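Local coordinates for protein 4-hydroxy-3-methylbut-2-enyl diphosphate reductase (Aquifex aeolicus, PDB 3DNF) that reduces (E)-4-hydroxy-3-methylbut-2-enyl diphosphate to isopentenyl and dimethylallyl diphosphate, using an iron-sulfur cluster, in the last step of the non-mevalonate isoprenoid pathway, at residues 148-153 with 177-182; 112-117 with 183-188; 161-166 with 170-175; 101-106 with 131-136. All coordinates share one frame; numbering follows the deposited sequence.

Interaction 1 of 4, residues 148-153 with 177-182; sequences EDIGEA and GEIALW
Ile-150 and Ile-179 pack side by side where a link between two strands of an open alpha/beta lobe meets helix 169-182. Segment 148-153 belongs to the connection from strand 141-144 to strand 158-163, and it lies against residues 178 and 179 of the helix. The two isoleucines run past each other in opposite directions, with Ile-150 CG2 at 4.1 Å from Ile-179 CD1. Ile-150 has CG1 between its backbone N and carbonyl carbon (chi1 70°), which carries the longer branch to Glu-178, where CD1 reaches the aliphatic CG at 3.7 Å, and leaves CG2 for Ile-179. Behind them, Ile-179 continues onto Val-159 and Ile-161 of the inner strand 158-163, while Ile-150 rests on Val-144, so the pair is buried between helix and sheet.

Glu-178 bends at chi2, about its CB-CG bond (61°), which turns the carboxylate away from this apolar patch. OE1 forms a salt bridge with Lys-173 of the second subunit; OE2 accepts the indole N-H of Trp-182, with NE1 to OE2 2.8 Å, met on the anti side and 31° out of the carboxylate plane.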
loop_
_atom_site.group_PDB
_atom_site.type_symbol
_atom_site.label_atom_id
_atom_site.label_comp_id
_atom_site.label_asym_id
_atom_site.label_seq_id
_atom_site.Cartn_x
_atom_site.Cartn_y
_atom_site.Cartn_z
ATOM N N GLU B 148 -6.734 12.167 -5.257
ATOM C CA GLU B 148 -8.098 12.618 -4.952
ATOM C C GLU B 148 -9.160 11.635 -5.456
ATOM O O GLU B 148 -10.283 11.617 -4.929
ATOM C CB GLU B 148 -8.359 14.020 -5.522
ATOM C CG GLU B 148 -8.125 15.143 -4.526
ATOM C CD GLU B 148 -9.146 16.278 -4.672
ATOM O OE1 GLU B 148 -9.484 16.647 -5.825
ATOM O OE2 GLU B 148 -9.606 16.812 -3.630
ATOM N N ASP B 149 -8.788 10.801 -6.431
ATOM C CA ASP B 149 -9.688 9.770 -6.979
ATOM C C ASP B 149 -10.044 8.635 -5.998
ATOM O O ASP B 149 -11.023 7.927 -6.208
ATOM C CB ASP B 149 -9.106 9.152 -8.250
ATOM C CG ASP B 149 -9.091 10.108 -9.438
ATOM O OD1 ASP B 149 -9.954 10.994 -9.521
ATOM O OD2 ASP B 149 -8.238 9.936 -10.339
ATOM N N ILE B 150 -9.262 8.444 -4.935
ATOM C CA ILE B 150 -9.479 7.286 -4.054
ATOM C C ILE B 150 -10.725 7.341 -3.146
ATOM O O ILE B 150 -11.152 6.313 -2.617
ATOM C CB ILE B 150 -8.231 6.930 -3.209
ATOM C CG1 ILE B 150 -7.977 7.989 -2.136
ATOM C CG2 ILE B 150 -7.028 6.752 -4.098
ATOM C CD1 ILE B 150 -6.911 7.550 -1.133
ATOM N N GLY B 151 -11.289 8.542 -2.966
ATOM C CA GLY B 151 -12.489 8.751 -2.142
ATOM C C GLY B 151 -13.554 7.663 -2.200
ATOM O O GLY B 151 -13.985 7.155 -1.170
ATOM N N GLU B 152 -13.990 7.311 -3.408
ATOM C CA GLU B 152 -15.053 6.322 -3.570
ATOM C C GLU B 152 -14.643 4.912 -3.081
ATOM O O GLU B 152 -15.457 4.197 -2.504
ATOM C CB GLU B 152 -15.534 6.295 -5.021
ATOM C CG GLU B 152 -16.728 5.389 -5.298
ATOM C CD GLU B 152 -18.048 5.973 -4.814
ATOM O OE1 GLU B 152 -18.081 7.157 -4.394
ATOM O OE2 GLU B 152 -19.055 5.229 -4.844
ATOM N N ALA B 153 -13.383 4.523 -3.300
ATOM C CA ALA B 153 -12.901 3.248 -2.813
ATOM C C ALA B 153 -12.893 3.182 -1.277
ATOM O O ALA B 153 -13.083 2.107 -0.711
ATOM C CB ALA B 153 -11.462 2.897 -3.423
ATOM N N GLY B 177 -0.544 2.239 -0.284
ATOM C CA GLY B 177 -0.285 2.522 1.115
ATOM C C GLY B 177 -1.417 3.342 1.706
ATOM O O GLY B 177 -1.897 3.054 2.793
ATOM N N GLU B 178 -1.874 4.339 0.948
ATOM C CA GLU B 178 -2.927 5.212 1.429
ATOM C C GLU B 178 -4.245 4.470 1.619
ATOM O O GLU B 178 -4.849 4.526 2.698
ATOM C CB GLU B 178 -3.087 6.429 0.505
ATOM C CG GLU B 178 -4.011 7.517 1.089
ATOM C CD GLU B 178 -3.537 8.134 2.416
ATOM O OE1 GLU B 178 -2.316 8.198 2.691
ATOM O OE2 GLU B 178 -4.412 8.566 3.193
ATOM N N ILE B 179 -4.693 3.747 0.594
ATOM C CA ILE B 179 -5.943 2.976 0.725
ATOM C C ILE B 179 -5.885 1.996 1.920
ATOM O O ILE B 179 -6.847 1.894 2.679
ATOM C CB ILE B 179 -6.340 2.286 -0.604
ATOM C CG1 ILE B 179 -6.721 3.352 -1.649
ATOM C CG2 ILE B 179 -7.514 1.290 -0.445
ATOM C CD1 ILE B 179 -6.957 2.788 -3.026
ATOM N N ALA B 180 -4.746 1.329 2.100
ATOM C CA ALA B 180 -4.546 0.378 3.206
ATOM C C ALA B 180 -4.764 0.995 4.606
ATOM O O ALA B 180 -5.151 0.309 5.563
ATOM C CB ALA B 180 -3.177 -0.225 3.120
ATOM N N LEU B 181 -4.485 2.294 4.721
ATOM C CA LEU B 181 -4.666 2.980 6.010
ATOM C C LEU B 181 -6.129 3.217 6.318
ATOM O O LEU B 181 -6.509 3.381 7.478
ATOM C CB LEU B 181 -3.920 4.323 6.003
ATOM C CG LEU B 181 -2.384 4.239 5.995
ATOM C CD1 LEU B 181 -1.805 5.648 6.214
ATOM C CD2 LEU B 181 -1.883 3.284 7.062
ATOM N N TRP B 182 -6.945 3.285 5.268
ATOM C CA TRP B 182 -8.347 3.694 5.416
ATOM C C TRP B 182 -9.367 2.557 5.344
ATOM O O TRP B 182 -10.490 2.695 5.843
ATOM C CB TRP B 182 -8.690 4.761 4.381
ATOM C CG TRP B 182 -8.070 6.081 4.682
ATOM C CD1 TRP B 182 -6.875 6.558 4.227
ATOM C CD2 TRP B 182 -8.623 7.105 5.514
ATOM N NE1 TRP B 182 -6.650 7.820 4.724
ATOM C CE2 TRP B 182 -7.704 8.178 5.523
ATOM C CE3 TRP B 182 -9.809 7.218 6.260
ATOM C CZ2 TRP B 182 -7.937 9.357 6.240
ATOM C CZ3 TRP B 182 -10.035 8.384 6.991
ATOM C CH2 TRP B 182 -9.101 9.439 6.976
#

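Interaction 2 of 4, residues 112-117 with 183-188; sequences EGYFVV and VKEVKV
Glu-112 and Lys-187 form the salt bridge of this contact, with Lys-187 NZ donating to Glu-112 OE1 at 2.7 Å. The ammonium comes in on the syn side of the oxygen, 21° out of the carboxylate plane, and the lysine reaches it on a fully extended chain that starts with CG anti to the backbone N (chi1 176°). Gln-108 holds the other oxygen, OE2. Beside this pair, Tyr-114 OH and Glu-185 OE2 make a weak hydrogen bond, 2.7 Å long, and Arg-158 forms a salt bridge to the same OE2. Glu-185 is modelled in two conformers, so both bonds hold for one of them and are tentative. In that conformer the phenol ring and the carboxylate are inclined at 62°.

Packing continues from these polar ends. Lys-187 crosses Tyr-114 at about a right angle, bringing CB to 3.5 Å from Tyr-114 CZ, and its CD lies 3.9 Å from Tyr-114 CE2. Arg-158 adds a cation-pi interaction with the ring, and Leu-109 of helix 97-111 packs on it. Gly-113, with positive phi, closes that helix in a Schellman motif, after which the chain enters strand 115-119. The side chains thus join the lead-in to strand 115-119 with strand 185-189, past the intervening strand 158-163.

Lys-187 NZ also pairs with Glu-185 of the second subunit, whose strand extends the sheet antiparallel to 185-189. Lys-187 between two acids, and Glu-185 beside Arg-158, would probably offset one another's charge at the interface.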
loop_
_atom_site.group_PDB
_atom_site.type_symbol
_atom_site.label_atom_id
_atom_site.label_comp_id
_atom_site.label_asym_id
_atom_site.label_seq_id
_atom_site.Cartn_x
_atom_site.Cartn_y
_atom_site.Cartn_z
ATOM N N GLU B 112 -13.757 -12.618 -5.831
ATOM C CA GLU B 112 -13.346 -12.663 -4.441
ATOM C C GLU B 112 -14.040 -11.587 -3.594
ATOM O O GLU B 112 -13.805 -11.531 -2.413
ATOM C CB GLU B 112 -11.810 -12.572 -4.351
ATOM C CG GLU B 112 -11.089 -13.779 -5.044
ATOM C CD GLU B 112 -9.556 -13.651 -5.097
ATOM O OE1 GLU B 112 -9.033 -12.576 -4.751
ATOM O OE2 GLU B 112 -8.863 -14.621 -5.502
ATOM N N GLY B 113 -14.882 -10.762 -4.213
ATOM C CA GLY B 113 -15.770 -9.866 -3.468
ATOM C C GLY B 113 -15.149 -8.488 -3.244
ATOM O O GLY B 113 -15.600 -7.738 -2.370
ATOM N N TYR B 114 -14.118 -8.139 -4.006
ATOM C CA TYR B 114 -13.501 -6.805 -3.841
ATOM C C TYR B 114 -14.106 -5.716 -4.722
ATOM O O TYR B 114 -14.566 -6.000 -5.839
ATOM C CB TYR B 114 -11.987 -6.821 -4.168
ATOM C CG TYR B 114 -11.174 -7.618 -3.192
ATOM C CD1 TYR B 114 -10.711 -7.043 -2.021
ATOM C CD2 TYR B 114 -10.917 -8.995 -3.412
ATOM C CE1 TYR B 114 -9.979 -7.792 -1.101
ATOM C CE2 TYR B 114 -10.186 -9.743 -2.510
ATOM C CZ TYR B 114 -9.719 -9.134 -1.345
ATOM O OH TYR B 114 -9.012 -9.865 -0.444
ATOM N N PHE B 115 -14.094 -4.477 -4.217
ATOM C CA PHE B 115 -14.334 -3.283 -5.045
ATOM C C PHE B 115 -12.974 -2.959 -5.701
ATOM O O PHE B 115 -11.987 -2.891 -5.015
ATOM C CB PHE B 115 -14.743 -2.119 -4.148
ATOM C CG PHE B 115 -14.955 -0.823 -4.884
ATOM C CD1 PHE B 115 -16.187 -0.539 -5.473
ATOM C CD2 PHE B 115 -13.922 0.120 -4.982
ATOM C CE1 PHE B 115 -16.394 0.680 -6.155
ATOM C CE2 PHE B 115 -14.118 1.344 -5.664
ATOM C CZ PHE B 115 -15.359 1.629 -6.232
ATOM N N VAL B 116 -12.947 -2.788 -7.011
ATOM C CA VAL B 116 -11.651 -2.719 -7.725
ATOM C C VAL B 116 -11.205 -1.259 -7.923
ATOM O O VAL B 116 -11.936 -0.411 -8.430
ATOM C CB VAL B 116 -11.716 -3.488 -9.065
ATOM C CG1 VAL B 116 -10.432 -3.283 -9.908
ATOM C CG2 VAL B 116 -11.884 -4.987 -8.771
ATOM N N VAL B 117 -9.937 -1.014 -7.603
ATOM C CA VAL B 117 -9.270 0.199 -7.993
ATOM C C VAL B 117 -8.212 -0.091 -9.071
ATOM O O VAL B 117 -7.363 -0.949 -8.889
ATOM C CB VAL B 117 -8.628 0.828 -6.757
ATOM C CG1 VAL B 117 -7.559 1.851 -7.160
ATOM C CG2 VAL B 117 -9.706 1.461 -5.841
ATOM N N VAL B 183 -9.007 1.439 4.723
ATOM C CA VAL B 183 -9.975 0.348 4.581
ATOM C C VAL B 183 -9.532 -0.938 5.279
ATOM O O VAL B 183 -8.335 -1.164 5.482
ATOM C CB VAL B 183 -10.444 0.070 3.101
ATOM C CG1 VAL B 183 -10.762 1.378 2.294
ATOM C CG2 VAL B 183 -9.473 -0.794 2.380
ATOM N N LYS B 184 -10.487 -1.803 5.594
ATOM C CA LYS B 184 -10.194 -2.939 6.463
ATOM C C LYS B 184 -9.269 -3.957 5.819
ATOM O O LYS B 184 -8.425 -4.513 6.493
ATOM C CB LYS B 184 -11.461 -3.659 6.870
ATOM C CG LYS B 184 -11.235 -4.885 7.766
ATOM C CD LYS B 184 -12.529 -5.703 7.884
ATOM C CE LYS B 184 -12.442 -6.723 9.013
ATOM N NZ LYS B 184 -13.733 -6.758 9.797
ATOM N N GLU B 185 -9.480 -4.199 4.527
ATOM C CA GLU B 185 -8.788 -5.251 3.832
ATOM C C GLU B 185 -8.476 -4.832 2.408
ATOM O O GLU B 185 -9.349 -4.409 1.658
ATOM C CB GLU B 185 -9.628 -6.523 3.860
ATOM C CG GLU B 185 -9.106 -7.582 2.991
ATOM C CD GLU B 185 -9.899 -8.857 3.082
ATOM O OE1 GLU B 185 -10.408 -9.193 4.180
ATOM O OE2 GLU B 185 -9.988 -9.533 2.036
ATOM N N VAL B 186 -7.197 -4.931 2.049
ATOM C CA VAL B 186 -6.789 -4.520 0.725
ATOM C C VAL B 186 -6.068 -5.697 0.085
ATOM O O VAL B 186 -5.207 -6.296 0.712
ATOM C CB VAL B 186 -5.831 -3.300 0.754
ATOM C CG1 VAL B 186 -5.264 -3.055 -0.658
ATOM C CG2 VAL B 186 -6.572 -2.078 1.243
ATOM N N LYS B 187 -6.399 -6.016 -1.170
ATOM C CA LYS B 187 -5.609 -6.986 -1.906
ATOM C C LYS B 187 -5.012 -6.327 -3.134
ATOM O O LYS B 187 -5.708 -5.667 -3.888
ATOM C CB LYS B 187 -6.440 -8.211 -2.318
ATOM C CG LYS B 187 -5.685 -9.205 -3.182
ATOM C CD LYS B 187 -6.427 -10.524 -3.219
ATOM C CE LYS B 187 -5.856 -11.494 -4.224
ATOM N NZ LYS B 187 -6.491 -12.839 -4.025
ATOM N N VAL B 188 -3.705 -6.495 -3.328
ATOM C CA VAL B 188 -3.043 -5.896 -4.457
ATOM C C VAL B 188 -2.508 -6.971 -5.356
ATOM O O VAL B 188 -1.836 -7.903 -4.907
ATOM C CB VAL B 188 -1.817 -5.050 -3.992
ATOM C CG1 VAL B 188 -1.084 -4.368 -5.175
ATOM C CG2 VAL B 188 -2.236 -4.060 -2.908
#

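Interaction 3 of 4, residues 161-166 with 170-175. With F3S (Fe3-s4 cluster), chain E.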
loop_
_atom_site.group_PDB
_atom_site.type_symbol
_atom_site.label_atom_id
_atom_site.label_comp_id
_atom_site.label_asym_id
_atom_site.label_seq_id
_atom_site.Cartn_x
_atom_site.Cartn_y
_atom_site.Cartn_z
ATOM N N ILE B 161 -6.662 -3.865 -5.703
ATOM C CA ILE B 161 -5.952 -2.869 -6.445
ATOM C C ILE B 161 -5.104 -3.497 -7.533
ATOM O O ILE B 161 -4.317 -4.413 -7.242
ATOM C CB ILE B 161 -5.086 -1.972 -5.508
ATOM C CG1 ILE B 161 -5.984 -1.390 -4.430
ATOM C CG2 ILE B 161 -4.349 -0.844 -6.272
ATOM C CD1 ILE B 161 -5.237 -0.661 -3.322
ATOM N N VAL B 162 -5.305 -3.003 -8.757
ATOM C CA VAL B 162 -4.452 -3.389 -9.890
ATOM C C VAL B 162 -3.871 -2.127 -10.573
ATOM O O VAL B 162 -4.207 -0.989 -10.196
ATOM C CB VAL B 162 -5.195 -4.281 -10.915
ATOM C CG1 VAL B 162 -5.603 -5.585 -10.236
ATOM C CG2 VAL B 162 -6.355 -3.547 -11.538
ATOM N N ALA B 163 -2.975 -2.330 -11.546
ATOM C CA ALA B 163 -2.311 -1.208 -12.214
ATOM C C ALA B 163 -2.416 -1.324 -13.724
ATOM O O ALA B 163 -2.409 -2.425 -14.303
ATOM C CB ALA B 163 -0.831 -1.124 -11.826
ATOM N N GLN B 164 -2.560 -0.174 -14.356
ATOM C CA GLN B 164 -2.285 -0.079 -15.779
ATOM C C GLN B 164 -0.828 -0.554 -15.957
ATOM O O GLN B 164 0.032 -0.278 -15.120
ATOM C CB GLN B 164 -2.459 1.366 -16.214
ATOM C CG GLN B 164 -2.321 1.596 -17.726
ATOM C CD GLN B 164 -2.288 3.069 -18.077
ATOM O OE1 GLN B 164 -2.461 3.923 -17.208
ATOM N NE2 GLN B 164 -2.072 3.385 -19.357
ATOM N N THR B 165 -0.564 -1.338 -17.003
ATOM C CA THR B 165 0.779 -1.969 -17.172
ATOM C C THR B 165 1.942 -0.973 -17.134
ATOM O O THR B 165 3.041 -1.291 -16.645
ATOM C CB THR B 165 0.882 -2.813 -18.455
ATOM O OG1 THR B 165 0.661 -1.995 -19.629
ATOM C CG2 THR B 165 -0.136 -4.027 -18.424
ATOM N N THR B 166 1.694 0.222 -17.673
ATOM C CA THR B 166 2.695 1.303 -17.733
ATOM C C THR B 166 2.623 2.293 -16.574
ATOM O O THR B 166 3.296 3.316 -16.602
ATOM C CB THR B 166 2.565 2.076 -19.056
ATOM O OG1 THR B 166 1.211 2.531 -19.175
ATOM C CG2 THR B 166 2.876 1.155 -20.211
ATOM N N GLU B 170 6.048 4.820 -8.328
ATOM C CA GLU B 170 5.923 5.756 -7.225
ATOM C C GLU B 170 4.491 6.089 -6.842
ATOM O O GLU B 170 4.145 6.079 -5.664
ATOM C CB GLU B 170 6.696 7.036 -7.524
ATOM C CG GLU B 170 7.964 7.138 -6.718
ATOM C CD GLU B 170 8.516 8.553 -6.683
ATOM O OE1 GLU B 170 8.427 9.252 -7.719
ATOM O OE2 GLU B 170 9.039 8.957 -5.621
ATOM N N PHE B 171 3.655 6.359 -7.835
ATOM C CA PHE B 171 2.238 6.620 -7.535
ATOM C C PHE B 171 1.467 5.384 -7.092
ATOM O O PHE B 171 0.640 5.436 -6.182
ATOM C CB PHE B 171 1.549 7.358 -8.688
ATOM C CG PHE B 171 0.137 7.755 -8.373
ATOM C CD1 PHE B 171 -0.141 8.637 -7.332
ATOM C CD2 PHE B 171 -0.910 7.228 -9.111
ATOM C CE1 PHE B 171 -1.455 8.990 -7.022
ATOM C CE2 PHE B 171 -2.231 7.570 -8.817
ATOM C CZ PHE B 171 -2.502 8.462 -7.780
ATOM N N PHE B 172 1.796 4.264 -7.697
ATOM C CA PHE B 172 1.132 3.016 -7.324
ATOM C C PHE B 172 1.416 2.699 -5.856
ATOM O O PHE B 172 0.518 2.366 -5.110
ATOM C CB PHE B 172 1.672 1.914 -8.181
ATOM C CG PHE B 172 0.947 0.620 -7.998
ATOM C CD1 PHE B 172 -0.394 0.501 -8.407
ATOM C CD2 PHE B 172 1.578 -0.457 -7.354
ATOM C CE1 PHE B 172 -1.069 -0.675 -8.233
ATOM C CE2 PHE B 172 0.901 -1.666 -7.192
ATOM C CZ PHE B 172 -0.435 -1.761 -7.616
ATOM N N LYS B 173 2.676 2.881 -5.440
ATOM C CA LYS B 173 3.102 2.637 -4.052
ATOM C C LYS B 173 2.323 3.539 -3.061
ATOM O O LYS B 173 1.874 3.079 -2.004
ATOM C CB LYS B 173 4.624 2.796 -3.920
ATOM C CG LYS B 173 5.114 2.823 -2.500
ATOM C CD LYS B 173 6.614 2.902 -2.430
ATOM C CE LYS B 173 7.038 2.972 -0.984
ATOM N NZ LYS B 173 8.506 3.167 -0.919
ATOM N N GLU B 174 2.151 4.809 -3.444
ATOM C CA GLU B 174 1.413 5.790 -2.654
ATOM C C GLU B 174 -0.063 5.435 -2.500
ATOM O O GLU B 174 -0.594 5.532 -1.374
ATOM C CB GLU B 174 1.570 7.201 -3.271
ATOM C CG GLU B 174 0.753 8.301 -2.602
ATOM C CD GLU B 174 1.267 8.671 -1.228
ATOM O OE1 GLU B 174 2.413 8.291 -0.886
ATOM O OE2 GLU B 174 0.522 9.334 -0.466
ATOM N N VAL B 175 -0.717 5.089 -3.623
ATOM C CA VAL B 175 -2.140 4.713 -3.640
ATOM C C VAL B 175 -2.386 3.473 -2.776
ATOM O O VAL B 175 -3.326 3.427 -1.977
ATOM C CB VAL B 175 -2.672 4.416 -5.089
ATOM C CG1 VAL B 175 -4.121 3.840 -5.004
ATOM C CG2 VAL B 175 -2.653 5.663 -5.904
HETATM FE FE1 F3S E . 4.787 -4.427 -21.099
HETATM FE FE3 F3S E . 3.077 -5.640 -22.816
HETATM FE FE4 F3S E . 4.713 -3.915 -23.466
HETATM S S1 F3S E . 2.567 -4.705 -20.805
HETATM S S2 F3S E . 5.523 -2.484 -22.047
HETATM S S3 F3S E . 5.345 -5.871 -22.779
HETATM S S4 F3S E . 2.886 -4.220 -24.614
#
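Phe-172 of helix 169-182 meets Ile-161 and Ala-163 of strand 158-163 with one corner of its ring. The apolar contacts converge on CE1, which lies 3.8 Å from Ile-161 CG2 and 3.6 Å from Ala-163 CB, both approaching the ring obliquely. CG stands anti to the backbone N (chi1 -173°), which sends the ring from the helix towards the strand, and the side chains of Ile-161 and Phe-172 run antiparallel alongside one another. Val-175 points the same way one turn further on but is more distant. Within the helix, Val-175 CG2 sits over one face of the Phe-171 ring.

A polar atom also lies at the ring: the backbone carbonyl of Val-162 comes to its edge, close to the ring plane, with O 3.7 Å from Phe-172 CE1.

Past the strand, Thr-165 lines the pocket of the bound three-iron cluster, probably a four-iron cluster in the native enzyme. Thr-165 CB and OG1 each lie 3.5 Å from sulfur S1, and CG2 follows at 3.7 Å from S1. OG1 is hydrogen-bonded to Glu-126, the predicted proton donor, and Thr-165 itself is predicted to bind the substrate, so this turn probably forms part of the active site.

The short segments 161-163 and 170-175 run antiparallel (174°), their axes 10.2 Å apart, within a beta-alpha-beta unit completed by strand 185-189. The helix covers one face of the sheet, with Phe-172 also touching Val-119 of strand 115-119, while Val-162 points the other way and packs on Ala-105, Val-106 and Leu-109 of helix 97-111.

Interaction 4 of 4, residues 101-106 with 131-136; sequences AVHEAV and LGYLRA
His-103 and Tyr-133 stack their rings between two neighbouring helices, 97-111 and 125-136, in a largely buried helix-to-helix contact. The short segments run in roughly the same direction, crossing at -32° with axes 8.7 Å apart. The aromatic pair is an offset stack: the planes are tilted by only 14° and the centroids are 4.0 Å apart. Tyr-133 CD1 lies over the middle of the imidazole, whereas His-103 ND1 sits above the rim of the phenol, 3.2 Å from Tyr-133 CE1. Further back, His-103 CB makes a CH-pi contact over the phenol face, 4.1 Å from the ring centroid. ND1 is hydrogen-bonded to Lys-100, which helps fix the turn of the imidazole.

Helix 97-111 precedes strand 115-119 in the chain and helix 125-136 follows it, and both lie on the same face of the parallel sheet of this alpha/beta lobe. One turn further along helix 97-111, Val-106 packs against Leu-134. Its CG2 lies 3.9 Å from Leu-134 N, and its CB is 4.1 Å from Leu-134 CD1. Leu-134 sets out with CG anti to the backbone N (chi1 180°) and swings that methyl back towards the valine.

Tyr-133 continues onto Pro-78 and Glu-81 of helix 78-86, which belongs with another of the sheets. The His-103 side chain lies about 6 Å from that of Glu-126, the predicted proton donor.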
loop_
_atom_site.group_PDB
_atom_site.type_symbol
_atom_site.label_atom_id
_atom_site.label_comp_id
_atom_site.label_asym_id
_atom_site.label_seq_id
_atom_site.Cartn_x
_atom_site.Cartn_y
_atom_site.Cartn_z
ATOM N N ALA B 101 -3.462 -10.185 -18.474
ATOM C CA ALA B 101 -3.376 -10.501 -17.048
ATOM C C ALA B 101 -4.119 -9.463 -16.166
ATOM O O ALA B 101 -4.606 -9.802 -15.092
ATOM C CB ALA B 101 -1.935 -10.624 -16.624
ATOM N N VAL B 102 -4.126 -8.191 -16.571
ATOM C CA VAL B 102 -4.935 -7.189 -15.856
ATOM C C VAL B 102 -6.403 -7.525 -15.997
ATOM O O VAL B 102 -7.181 -7.418 -15.031
ATOM C CB VAL B 102 -4.667 -5.745 -16.336
ATOM C CG1 VAL B 102 -5.366 -4.740 -15.436
ATOM C CG2 VAL B 102 -3.164 -5.455 -16.435
ATOM N N HIS B 103 -6.830 -7.858 -17.219
ATOM C CA HIS B 103 -8.234 -8.279 -17.436
ATOM C C HIS B 103 -8.629 -9.456 -16.508
ATOM O O HIS B 103 -9.735 -9.461 -15.889
ATOM C CB HIS B 103 -8.400 -8.748 -18.872
ATOM C CG HIS B 103 -8.148 -7.696 -19.897
ATOM N ND1 HIS B 103 -8.176 -7.970 -21.249
ATOM C CD2 HIS B 103 -7.868 -6.377 -19.785
ATOM C CE1 HIS B 103 -7.923 -6.866 -21.924
ATOM N NE2 HIS B 103 -7.754 -5.880 -21.061
ATOM N N GLU B 104 -7.736 -10.437 -16.424
ATOM C CA GLU B 104 -7.927 -11.604 -15.568
ATOM C C GLU B 104 -8.023 -11.178 -14.092
ATOM O O GLU B 104 -8.898 -11.645 -13.363
ATOM C CB GLU B 104 -6.803 -12.619 -15.779
ATOM C CG GLU B 104 -6.887 -13.309 -17.158
ATOM C CD GLU B 104 -5.575 -13.985 -17.593
ATOM O OE1 GLU B 104 -4.733 -14.324 -16.718
ATOM O OE2 GLU B 104 -5.389 -14.194 -18.827
ATOM N N ALA B 105 -7.146 -10.258 -13.698
ATOM C CA ALA B 105 -6.999 -9.858 -12.299
ATOM C C ALA B 105 -8.243 -9.124 -11.832
ATOM O O ALA B 105 -8.714 -9.328 -10.689
ATOM C CB ALA B 105 -5.800 -8.968 -12.112
ATOM N N VAL B 106 -8.803 -8.262 -12.687
ATOM C CA VAL B 106 -10.011 -7.521 -12.205
ATOM C C VAL B 106 -11.172 -8.476 -12.039
ATOM O O VAL B 106 -11.999 -8.349 -11.086
ATOM C CB VAL B 106 -10.368 -6.267 -13.032
ATOM C CG1 VAL B 106 -9.227 -5.213 -13.002
ATOM C CG2 VAL B 106 -10.810 -6.637 -14.460
ATOM N N LEU B 131 -11.645 -1.703 -17.896
ATOM C CA LEU B 131 -12.997 -1.369 -17.362
ATOM C C LEU B 131 -14.076 -2.203 -18.037
ATOM O O LEU B 131 -15.054 -2.574 -17.402
ATOM C CB LEU B 131 -13.342 0.112 -17.475
ATOM C CG LEU B 131 -12.540 0.990 -16.512
ATOM C CD1 LEU B 131 -12.927 2.458 -16.674
ATOM C CD2 LEU B 131 -12.753 0.541 -15.042
ATOM N N GLY B 132 -13.899 -2.471 -19.335
ATOM C CA GLY B 132 -14.855 -3.310 -20.060
ATOM C C GLY B 132 -14.876 -4.743 -19.536
ATOM O O GLY B 132 -15.937 -5.369 -19.445
ATOM N N TYR B 133 -13.709 -5.266 -19.172
ATOM C CA TYR B 133 -13.642 -6.591 -18.541
ATOM C C TYR B 133 -14.281 -6.595 -17.136
ATOM O O TYR B 133 -14.971 -7.552 -16.758
ATOM C CB TYR B 133 -12.190 -7.087 -18.534
ATOM C CG TYR B 133 -11.916 -7.693 -19.869
ATOM C CD1 TYR B 133 -11.429 -6.925 -20.926
ATOM C CD2 TYR B 133 -12.261 -9.029 -20.100
ATOM C CE1 TYR B 133 -11.223 -7.489 -22.197
ATOM C CE2 TYR B 133 -12.072 -9.618 -21.367
ATOM C CZ TYR B 133 -11.567 -8.840 -22.406
ATOM O OH TYR B 133 -11.356 -9.417 -23.651
ATOM N N LEU B 134 -14.034 -5.523 -16.384
ATOM C CA LEU B 134 -14.574 -5.408 -15.040
ATOM C C LEU B 134 -16.096 -5.394 -15.147
ATOM O O LEU B 134 -16.801 -6.096 -14.401
ATOM C CB LEU B 134 -14.106 -4.105 -14.371
ATOM C CG LEU B 134 -14.607 -3.839 -12.933
ATOM C CD1 LEU B 134 -14.098 -4.898 -11.930
ATOM C CD2 LEU B 134 -14.242 -2.436 -12.494
ATOM N N ARG B 135 -16.612 -4.626 -16.109
ATOM C CA ARG B 135 -18.053 -4.551 -16.308
ATOM C C ARG B 135 -18.617 -5.923 -16.738
ATOM O O ARG B 135 -19.662 -6.351 -16.227
ATOM C CB ARG B 135 -18.384 -3.447 -17.327
ATOM C CG ARG B 135 -19.841 -3.455 -17.859
ATOM C CD ARG B 135 -20.150 -2.253 -18.760
ATOM N NE ARG B 135 -19.201 -2.153 -19.865
ATOM C CZ ARG B 135 -18.259 -1.215 -20.000
ATOM N NH1 ARG B 135 -18.159 -0.225 -19.100
ATOM N NH2 ARG B 135 -17.437 -1.250 -21.058
ATOM N N ALA B 136 -17.887 -6.601 -17.625
ATOM C CA ALA B 136 -18.320 -7.910 -18.153
ATOM C C ALA B 136 -18.460 -8.992 -17.082
ATOM O O ALA B 136 -19.318 -9.874 -17.161
ATOM C CB ALA B 136 -17.367 -8.368 -19.259
#

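All four contacts belong to one lobe, round the sheet containing strands 115-119, 158-163 and 185-189. All are buried, with partly exposed members Glu-178 in 1, Glu-112 in 2 and Tyr-133 in 4; the touching residues of 3 are all buried. Interactions 1 and 3 share helix 169-182 on one face and meet through Ile-179 and Ile-161; interaction 4 lies on the other, meeting 3 through Val-106 and Val-162. Interaction 2 lies beside the edge strand that pairs with the second subunit, on the face covered by helix 97-111, its charged chemistry contrasting with the apolar packing of 1 and 3 and the aromatic stack of 4. Only interaction 3 includes a cluster-pocket residue.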